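Local coordinates for AHL synthase (Burkholderia glumae, PDB 3P2H), which probably catalyses the synthesis of N-acyl-L-homoserine lactone quorum-sensing signals from S-adenosyl-L-methionine and a fatty acyl chain carried on acyl carrier protein, at residues R25-Q30 with K41-Q46; T52-G57 with C67-P72; M1-H6 with R121-A126. The protein carries 3 engineered substitutions. All blocks are in the same frame, centred on the assembly; numbering follows the deposited sequence.

Contact 1 of 3, residues R25-Q30 with K41-Q46; sequences RVFVEQ and KMERDQ. Engineered in segment 41-46: Met42 (natural residue Phe). With MTA (5'-deoxy-5'-methylthioadenosine), chain B; NOO (N-(3-oxocyclohex-1-en-1-yl)octanamide), chain C.
Val28 and Phe27, on the last turns of helix 13-30, receive the side chain of Glu43 from the loop that follows the helix. The apolar part of this meeting is small: Val28 CG2 lies 4.0 Å from Glu43 CG. The Glu43 chain leaves with CG opposite its own backbone N (chi1 -177°) and then bends at chi2 (-72°), which carries the carboxylate to Phe27, where OE1 lies 3.8 Å from CD2. Ring and carboxylate planes stand 78° apart. The polar end of Glu43 is buried, and OE1 makes salt bridges to Arg23 and Arg102, which probably offset its charge.

Electrostatics at the outer end are looser. Lys41, extended beyond CG, passes Glu29 at about a right angle, with NZ 4.0 Å from Glu29 OE2, beyond salt-bridge range.

Both segments also touch a ligand. The CE1 edge of Phe27 meets ring carbon C4 of the inhibitor NOO at 3.3 Å, while Val26 CG1 covers one face of the phenyl ring. Farther along the loop, the exocyclic amine N6 of MTA donates two hydrogen bonds, to Asp45 OD2 at 2.8 Å and to Gln46 OE1 at 3.0 Å, which together fix the adenine amino group. Asp45 is itself held by salt bridges to Arg69 and Arg102.

The loop thus runs from the exposed flank of helix 13-30 to the nucleoside site, while Val26 and Phe27 pack on Ala104 of strand 97-105 and Phe27 also meets the ring of Trp33.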
# COMPACT_ATOMS: atom_id res chain seq x y z
N ARG A 25 -12.33 9.03 3.81
CA ARG A 25 -13.41 8.16 4.26
C ARG A 25 -12.93 6.86 4.90
O ARG A 25 -13.51 6.38 5.87
CB ARG A 25 -14.36 7.88 3.10
CG ARG A 25 -15.13 9.14 2.68
CD ARG A 25 -16.03 8.89 1.48
NE ARG A 25 -15.32 9.06 0.21
CZ ARG A 25 -15.53 8.29 -0.86
NH1 ARG A 25 -16.42 7.32 -0.80
NH2 ARG A 25 -14.84 8.50 -1.98
N VAL A 26 -11.85 6.28 4.36
CA VAL A 26 -11.33 5.03 4.90
C VAL A 26 -10.46 5.21 6.15
O VAL A 26 -10.75 4.65 7.21
CB VAL A 26 -10.49 4.28 3.85
CG1 VAL A 26 -9.86 3.04 4.48
CG2 VAL A 26 -11.37 3.87 2.67
N PHE A 27 -9.40 5.99 6.02
CA PHE A 27 -8.47 6.18 7.12
C PHE A 27 -8.90 7.11 8.23
O PHE A 27 -8.49 6.92 9.38
CB PHE A 27 -7.12 6.61 6.54
CG PHE A 27 -6.58 5.64 5.54
CD1 PHE A 27 -6.00 4.45 5.97
CD2 PHE A 27 -6.74 5.86 4.19
CE1 PHE A 27 -5.60 3.49 5.04
CE2 PHE A 27 -6.34 4.90 3.26
CZ PHE A 27 -5.77 3.72 3.69
N VAL A 28 -9.73 8.09 7.92
CA VAL A 28 -10.19 9.00 8.96
C VAL A 28 -11.57 8.62 9.50
O VAL A 28 -11.75 8.48 10.71
CB VAL A 28 -10.21 10.45 8.46
CG1 VAL A 28 -10.80 11.37 9.52
CG2 VAL A 28 -8.80 10.88 8.11
N GLU A 29 -12.54 8.42 8.62
CA GLU A 29 -13.88 8.06 9.08
C GLU A 29 -14.01 6.61 9.52
O GLU A 29 -14.55 6.32 10.59
CB GLU A 29 -14.92 8.34 8.00
CG GLU A 29 -14.91 9.77 7.53
CD GLU A 29 -16.10 10.11 6.68
OE1 GLU A 29 -16.66 9.21 6.01
OE2 GLU A 29 -16.47 11.30 6.66
N GLN A 30 -13.52 5.69 8.70
CA GLN A 30 -13.62 4.28 9.04
C GLN A 30 -12.69 3.84 10.16
O GLN A 30 -13.14 3.25 11.15
CB GLN A 30 -13.33 3.43 7.81
CG GLN A 30 -14.36 2.35 7.60
CD GLN A 30 -15.64 2.91 7.03
OE1 GLN A 30 -15.68 3.28 5.85
NE2 GLN A 30 -16.68 2.99 7.85
N LYS A 41 -13.12 16.79 1.97
CA LYS A 41 -12.62 15.57 2.59
C LYS A 41 -11.27 15.27 1.94
O LYS A 41 -11.20 14.98 0.74
CB LYS A 41 -13.58 14.41 2.35
CG LYS A 41 -14.93 14.59 3.01
CD LYS A 41 -15.83 13.39 2.72
CE LYS A 41 -17.16 13.54 3.42
NZ LYS A 41 -18.06 12.39 3.11
N MET A 42 -10.20 15.35 2.72
CA MET A 42 -8.87 15.09 2.20
C MET A 42 -7.96 14.48 3.24
O MET A 42 -7.83 14.99 4.35
CB MET A 42 -8.26 16.41 1.70
CG MET A 42 -6.78 16.33 1.34
SD MET A 42 -6.43 15.19 -0.02
CE MET A 42 -7.11 16.11 -1.43
N GLU A 43 -7.33 13.37 2.88
CA GLU A 43 -6.39 12.71 3.77
C GLU A 43 -5.09 12.54 3.01
O GLU A 43 -5.02 11.77 2.06
CB GLU A 43 -6.92 11.33 4.21
CG GLU A 43 -6.04 10.60 5.22
CD GLU A 43 -4.73 10.07 4.63
OE1 GLU A 43 -4.77 9.11 3.84
OE2 GLU A 43 -3.66 10.63 4.95
N ARG A 44 -4.07 13.30 3.40
CA ARG A 44 -2.76 13.20 2.77
C ARG A 44 -1.68 13.58 3.78
O ARG A 44 -1.94 14.33 4.72
CB ARG A 44 -2.67 14.10 1.54
CG ARG A 44 -2.45 15.58 1.82
CD ARG A 44 -2.00 16.31 0.56
NE ARG A 44 -2.97 16.17 -0.52
CZ ARG A 44 -2.92 16.84 -1.68
NH1 ARG A 44 -1.94 17.70 -1.91
NH2 ARG A 44 -3.86 16.64 -2.59
N ASP A 45 -0.48 13.06 3.58
CA ASP A 45 0.65 13.36 4.47
C ASP A 45 1.88 13.77 3.67
O ASP A 45 1.79 14.03 2.47
CB ASP A 45 0.97 12.15 5.36
CG ASP A 45 1.37 10.92 4.57
OD1 ASP A 45 1.72 11.06 3.38
OD2 ASP A 45 1.33 9.82 5.15
N GLN A 46 3.04 13.81 4.33
CA GLN A 46 4.28 14.21 3.67
C GLN A 46 4.79 13.21 2.64
O GLN A 46 5.72 13.50 1.89
CB GLN A 46 5.38 14.44 4.71
CG GLN A 46 5.88 13.18 5.40
CD GLN A 46 5.20 12.92 6.73
OE1 GLN A 46 3.98 12.86 6.80
NE2 GLN A 46 6.00 12.77 7.79
CS MTA B . -0.00 2.71 9.47
S5' MTA B . -0.38 2.26 11.19
C5' MTA B . -1.71 3.44 11.57
C4' MTA B . -1.19 4.67 12.32
O4' MTA B . -0.25 5.35 11.45
C2' MTA B . -2.01 6.87 11.73
O2' MTA B . -2.52 8.11 12.23
C3' MTA B . -2.37 5.61 12.60
O3' MTA B . -2.37 5.97 13.98
C1' MTA B . -0.47 6.77 11.65
N9 MTA B . 0.08 7.51 10.50
C8 MTA B . -0.19 7.29 9.17
N7 MTA B . 0.47 8.12 8.41
C5 MTA B . 1.22 8.93 9.21
C6 MTA B . 2.14 10.01 8.98
N6 MTA B . 2.41 10.43 7.69
N1 MTA B . 2.73 10.61 10.06
C2 MTA B . 2.48 10.21 11.35
N3 MTA B . 1.61 9.19 11.57
C4 MTA B . 0.97 8.53 10.57
C1 NOO C . -6.89 -2.25 6.24
O1 NOO C . -7.36 -3.27 6.73
C2 NOO C . -5.41 -2.11 5.90
C3 NOO C . -4.74 -0.88 5.94
C4 NOO C . -5.61 0.39 6.12
C5 NOO C . -7.07 0.28 5.54
C6 NOO C . -7.82 -1.02 5.97
N7 NOO C . -3.30 -0.69 5.84
C8 NOO C . -2.45 0.21 5.13
O8 NOO C . -2.56 1.43 5.15
C9 NOO C . -1.30 -0.35 4.27
C10 NOO C . -0.88 -1.84 4.40
C11 NOO C . 0.62 -1.99 4.05
C12 NOO C . 0.92 -3.27 3.25
C13 NOO C . 2.44 -3.44 3.03
C14 NOO C . 2.84 -4.93 2.98
C15 NOO C . 4.30 -5.11 2.53

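Contact 2 of 3, residues T52-G57 with C67-P72; sequences TVYVLG and CARLLP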
# COMPACT_ATOMS: atom_id res chain seq x y z
N THR A 52 5.33 10.01 -6.01
CA THR A 52 4.60 8.91 -5.39
C THR A 52 3.81 8.14 -6.44
O THR A 52 3.27 8.73 -7.36
CB THR A 52 3.63 9.42 -4.31
OG1 THR A 52 4.36 10.17 -3.33
CG2 THR A 52 2.92 8.26 -3.63
N VAL A 53 3.76 6.82 -6.30
CA VAL A 53 3.02 5.98 -7.23
C VAL A 53 1.72 5.56 -6.55
O VAL A 53 1.73 5.22 -5.37
CB VAL A 53 3.83 4.71 -7.62
CG1 VAL A 53 2.99 3.80 -8.51
CG2 VAL A 53 5.10 5.13 -8.36
N TYR A 54 0.61 5.61 -7.29
CA TYR A 54 -0.69 5.25 -6.72
C TYR A 54 -1.45 4.20 -7.52
O TYR A 54 -1.38 4.16 -8.75
CB TYR A 54 -1.59 6.48 -6.60
CG TYR A 54 -1.08 7.57 -5.70
CD1 TYR A 54 -1.15 7.45 -4.31
CD2 TYR A 54 -0.51 8.72 -6.24
CE1 TYR A 54 -0.68 8.46 -3.48
CE2 TYR A 54 -0.04 9.74 -5.42
CZ TYR A 54 -0.13 9.61 -4.05
OH TYR A 54 0.34 10.62 -3.25
N VAL A 55 -2.20 3.38 -6.80
CA VAL A 55 -3.03 2.36 -7.41
C VAL A 55 -4.45 2.67 -6.95
O VAL A 55 -4.68 2.85 -5.75
CB VAL A 55 -2.65 0.94 -6.94
CG1 VAL A 55 -3.58 -0.09 -7.59
CG2 VAL A 55 -1.20 0.64 -7.26
N LEU A 56 -5.39 2.75 -7.88
CA LEU A 56 -6.78 3.00 -7.53
C LEU A 56 -7.63 1.88 -8.12
O LEU A 56 -7.42 1.46 -9.25
CB LEU A 56 -7.29 4.33 -8.10
CG LEU A 56 -6.59 5.66 -7.79
CD1 LEU A 56 -7.55 6.80 -8.09
CD2 LEU A 56 -6.18 5.71 -6.34
N GLY A 57 -8.58 1.38 -7.34
CA GLY A 57 -9.47 0.35 -7.83
C GLY A 57 -10.80 1.03 -8.02
O GLY A 57 -11.19 1.84 -7.19
N CYS A 67 -7.42 1.54 -2.84
CA CYS A 67 -6.26 2.38 -3.07
C CYS A 67 -4.98 1.78 -2.50
O CYS A 67 -5.03 0.86 -1.69
CB CYS A 67 -6.46 3.78 -2.47
SG CYS A 67 -6.54 3.87 -0.65
N ALA A 68 -3.85 2.30 -2.95
CA ALA A 68 -2.55 1.86 -2.48
C ALA A 68 -1.53 2.91 -2.86
O ALA A 68 -1.69 3.64 -3.84
CB ALA A 68 -2.19 0.52 -3.11
N ARG A 69 -0.48 3.00 -2.05
CA ARG A 69 0.58 3.97 -2.27
C ARG A 69 1.90 3.22 -2.33
O ARG A 69 2.16 2.36 -1.50
CB ARG A 69 0.60 4.99 -1.12
CG ARG A 69 1.68 6.04 -1.24
CD ARG A 69 1.40 7.22 -0.33
NE ARG A 69 1.67 6.94 1.07
CZ ARG A 69 1.49 7.82 2.05
NH1 ARG A 69 1.05 9.04 1.77
NH2 ARG A 69 1.79 7.50 3.30
N LEU A 70 2.72 3.54 -3.33
CA LEU A 70 4.02 2.90 -3.50
C LEU A 70 5.13 3.94 -3.48
O LEU A 70 5.05 4.96 -4.17
CB LEU A 70 4.06 2.12 -4.82
CG LEU A 70 3.25 0.82 -4.85
CD1 LEU A 70 3.20 0.27 -6.26
CD2 LEU A 70 3.87 -0.18 -3.91
N LEU A 71 6.15 3.69 -2.68
CA LEU A 71 7.29 4.59 -2.55
C LEU A 71 8.60 3.81 -2.58
O LEU A 71 8.67 2.72 -2.03
CB LEU A 71 7.23 5.36 -1.23
CG LEU A 71 6.11 6.38 -1.02
CD1 LEU A 71 6.10 6.81 0.45
CD2 LEU A 71 6.32 7.58 -1.94
N PRO A 72 9.64 4.35 -3.22
CA PRO A 72 10.92 3.65 -3.27
C PRO A 72 11.60 3.88 -1.92
O PRO A 72 11.50 4.97 -1.35
CB PRO A 72 11.65 4.35 -4.41
CG PRO A 72 11.18 5.76 -4.28
CD PRO A 72 9.69 5.60 -4.01
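Strands 53-57 and 67-72 run antiparallel, their axes 4.7 Å apart at closest approach and their directions 167° apart, with Val53-Leu70 and Val55-Ala68 as hydrogen-bonded pairs and Tyr54-Arg69 and Leu56-Cys67 as non-hydrogen-bonded ones. Val53 and Leu70 exchange two nearly straight bonds, of which Leu70 N to Val53 O is the shorter at 2.8 Å. At the next pair, Val55 N reaches Ala68 O at 3.0 Å, whereas the return bond from Ala68 N is bent and weak.

On one face of the sheet, Val53 CB meets Leu70 CB at 3.8 Å and Val55 CB meets Ala68 CB at 3.9 Å; Cys130, Met123 and Ala126 of helix 120-133 cover this apolar patch.

The other face is more polar. Arg69 leaves with CG opposite its backbone N and bends at chi3 (74°), which lays its chain beside the Tyr54 ring, CE1 being 4.0 Å from CD; ring and guanidinium planes stand 45° apart. Thr52 CG2 sits over a ring face of Tyr54, offset toward its rim, and also presses against Arg69 CG at 3.5 Å. Beyond these carbons, Asp48 takes a salt bridge from Arg69 and a hydrogen bond from Tyr54 OH.

This is the beta hairpin of strands 53-58 and 64-72 in the central sheet of an acetyltransferase-like autoinducer synthase, and its Arg69 forms a second shell behind the MTA-binding Asp45.

Contact 3 of 3, residues M1-H6 with R121-A126; sequences MQTFVH and RPMLAA
Met1 turns its CG in between its backbone N and carbonyl carbon (chi1 60°) and bends again at chi3 (86°), which lays the thioether across Pro122 and Met123 of the facing helix. Met123, folded at both chi2 and chi3, offers its CG to Met1. The Met1 chain crosses both partners at about a right angle: its CG touches Pro122 CG at 3.7 Å, and its CE lies 3.8 Å from Met123 CG. The two sulfurs also approach, Met1 SD standing 3.8 Å from Met123 SD.

Strand 2-6 borders strand 53-58 in the mixed sheet, and helix 120-133 packs on that sheet as one of its covering helices in an alpha/beta fold. Strand 2-6 and the helical segment 121-126 run in roughly the same direction, with a crossing angle of -28° and axes 8.5 Å apart at closest approach.

Farther along, Thr3 directs both branches at the helix. Its methyl CG2 approaches the carbonyl oxygen of Pro122 at 3.6 Å, and its OG1 lies against Ala126 CB. A water bridges Thr3 and Pro122, donating to Pro122 O at 3.0 Å and hydrogen-bonded to Thr3 OG1 at 3.2 Å, so that it joins the strand's hydroxyl to the helix carbonyl. Val5 CG2 meets the Ala126 methyl at 4.2 Å, on the side toward the C-terminal end of the strand.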
# COMPACT_ATOMS: atom_id res chain seq x y z
N MET A 1 -13.40 -5.68 -9.43
CA MET A 1 -12.97 -4.28 -9.69
C MET A 1 -11.92 -4.21 -10.79
O MET A 1 -11.40 -5.23 -11.25
CB MET A 1 -12.39 -3.67 -8.41
CG MET A 1 -11.18 -4.43 -7.88
SD MET A 1 -10.11 -3.37 -6.92
CE MET A 1 -10.89 -3.48 -5.30
N GLN A 2 -11.63 -2.99 -11.23
CA GLN A 2 -10.63 -2.75 -12.26
C GLN A 2 -9.59 -1.85 -11.61
O GLN A 2 -9.94 -0.93 -10.87
CB GLN A 2 -11.30 -2.05 -13.46
CG GLN A 2 -10.40 -1.82 -14.65
CD GLN A 2 -11.17 -1.77 -15.96
OE1 GLN A 2 -12.04 -0.91 -16.16
NE2 GLN A 2 -10.87 -2.70 -16.86
N THR A 3 -8.31 -2.11 -11.86
CA THR A 3 -7.25 -1.32 -11.25
C THR A 3 -6.59 -0.32 -12.19
O THR A 3 -6.44 -0.57 -13.39
CB THR A 3 -6.18 -2.24 -10.64
OG1 THR A 3 -5.56 -2.99 -11.69
CG2 THR A 3 -6.81 -3.20 -9.64
N PHE A 4 -6.20 0.82 -11.63
CA PHE A 4 -5.57 1.90 -12.38
C PHE A 4 -4.32 2.36 -11.64
O PHE A 4 -4.40 2.83 -10.51
CB PHE A 4 -6.52 3.09 -12.51
CG PHE A 4 -7.80 2.77 -13.22
CD1 PHE A 4 -8.77 1.99 -12.60
CD2 PHE A 4 -8.02 3.22 -14.51
CE1 PHE A 4 -9.95 1.66 -13.26
CE2 PHE A 4 -9.20 2.90 -15.18
CZ PHE A 4 -10.16 2.12 -14.56
N VAL A 5 -3.17 2.23 -12.29
CA VAL A 5 -1.90 2.64 -11.70
C VAL A 5 -1.46 3.99 -12.28
O VAL A 5 -1.31 4.14 -13.49
CB VAL A 5 -0.80 1.59 -11.95
CG1 VAL A 5 0.49 2.02 -11.28
CG2 VAL A 5 -1.25 0.24 -11.41
N HIS A 6 -1.25 4.95 -11.39
CA HIS A 6 -0.83 6.29 -11.77
C HIS A 6 0.63 6.49 -11.36
O HIS A 6 0.93 6.56 -10.17
CB HIS A 6 -1.72 7.33 -11.08
CG HIS A 6 -3.17 7.20 -11.40
ND1 HIS A 6 -3.77 7.90 -12.43
CD2 HIS A 6 -4.15 6.45 -10.85
CE1 HIS A 6 -5.05 7.58 -12.50
NE2 HIS A 6 -5.31 6.70 -11.55
N ARG A 121 -7.08 -8.88 -3.34
CA ARG A 121 -6.22 -9.51 -4.34
C ARG A 121 -5.88 -8.66 -5.57
O ARG A 121 -4.71 -8.46 -5.87
CB ARG A 121 -6.81 -10.85 -4.80
CG ARG A 121 -5.76 -11.77 -5.39
CD ARG A 121 -6.31 -13.15 -5.70
NE ARG A 121 -6.94 -13.20 -7.01
CZ ARG A 121 -6.32 -13.57 -8.12
NH1 ARG A 121 -5.04 -13.95 -8.10
NH2 ARG A 121 -6.97 -13.55 -9.28
N PRO A 122 -6.89 -8.14 -6.28
CA PRO A 122 -6.59 -7.32 -7.46
C PRO A 122 -5.77 -6.07 -7.13
O PRO A 122 -4.88 -5.68 -7.89
CB PRO A 122 -7.97 -7.00 -8.04
CG PRO A 122 -8.87 -7.05 -6.82
CD PRO A 122 -8.35 -8.24 -6.06
N MET A 123 -6.07 -5.46 -5.99
CA MET A 123 -5.33 -4.27 -5.57
C MET A 123 -3.87 -4.63 -5.33
O MET A 123 -2.97 -3.91 -5.74
CB MET A 123 -5.95 -3.69 -4.29
CG MET A 123 -7.25 -2.92 -4.51
SD MET A 123 -7.06 -1.52 -5.65
CE MET A 123 -5.71 -0.64 -4.89
N LEU A 124 -3.64 -5.76 -4.67
CA LEU A 124 -2.28 -6.20 -4.38
C LEU A 124 -1.55 -6.55 -5.68
O LEU A 124 -0.39 -6.19 -5.86
CB LEU A 124 -2.30 -7.41 -3.45
CG LEU A 124 -0.95 -7.88 -2.91
CD1 LEU A 124 -0.22 -6.73 -2.21
CD2 LEU A 124 -1.18 -9.03 -1.93
N ALA A 125 -2.24 -7.27 -6.57
CA ALA A 125 -1.64 -7.67 -7.84
C ALA A 125 -1.12 -6.47 -8.62
O ALA A 125 -0.02 -6.51 -9.16
CB ALA A 125 -2.65 -8.44 -8.67
N ALA A 126 -1.92 -5.41 -8.68
CA ALA A 126 -1.55 -4.20 -9.40
C ALA A 126 -0.30 -3.58 -8.78
O ALA A 126 0.64 -3.21 -9.47
CB ALA A 126 -2.70 -3.20 -9.38
O HOH W 1 -5.33 -6.07 -10.78

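Contact 2 is the buried core of the set, whereas contacts 1 and 3 are only partly buried and lie farther from the chain centre, their centres about 20 Å apart. Contacts 2 and 3 share the sheet: strand 2-6 pairs with strand 53-58 through probable backbone hydrogen bonds such as Phe4 N to Leu56 O, and the helix of contact 3 covers the apolar face of the hairpin. Contact 1 joins contact 2 on the other face, through Asp45 and through Phe27 against Cys67. Backbone pairing dominates contact 2 and apolar helix-on-sheet packing contact 3; contact 1 is sparse between its segments, its acidic Glu43 and Asp45 being paired with arginines outside them and Phe27, Asp45 and Gln46 meeting the ligands.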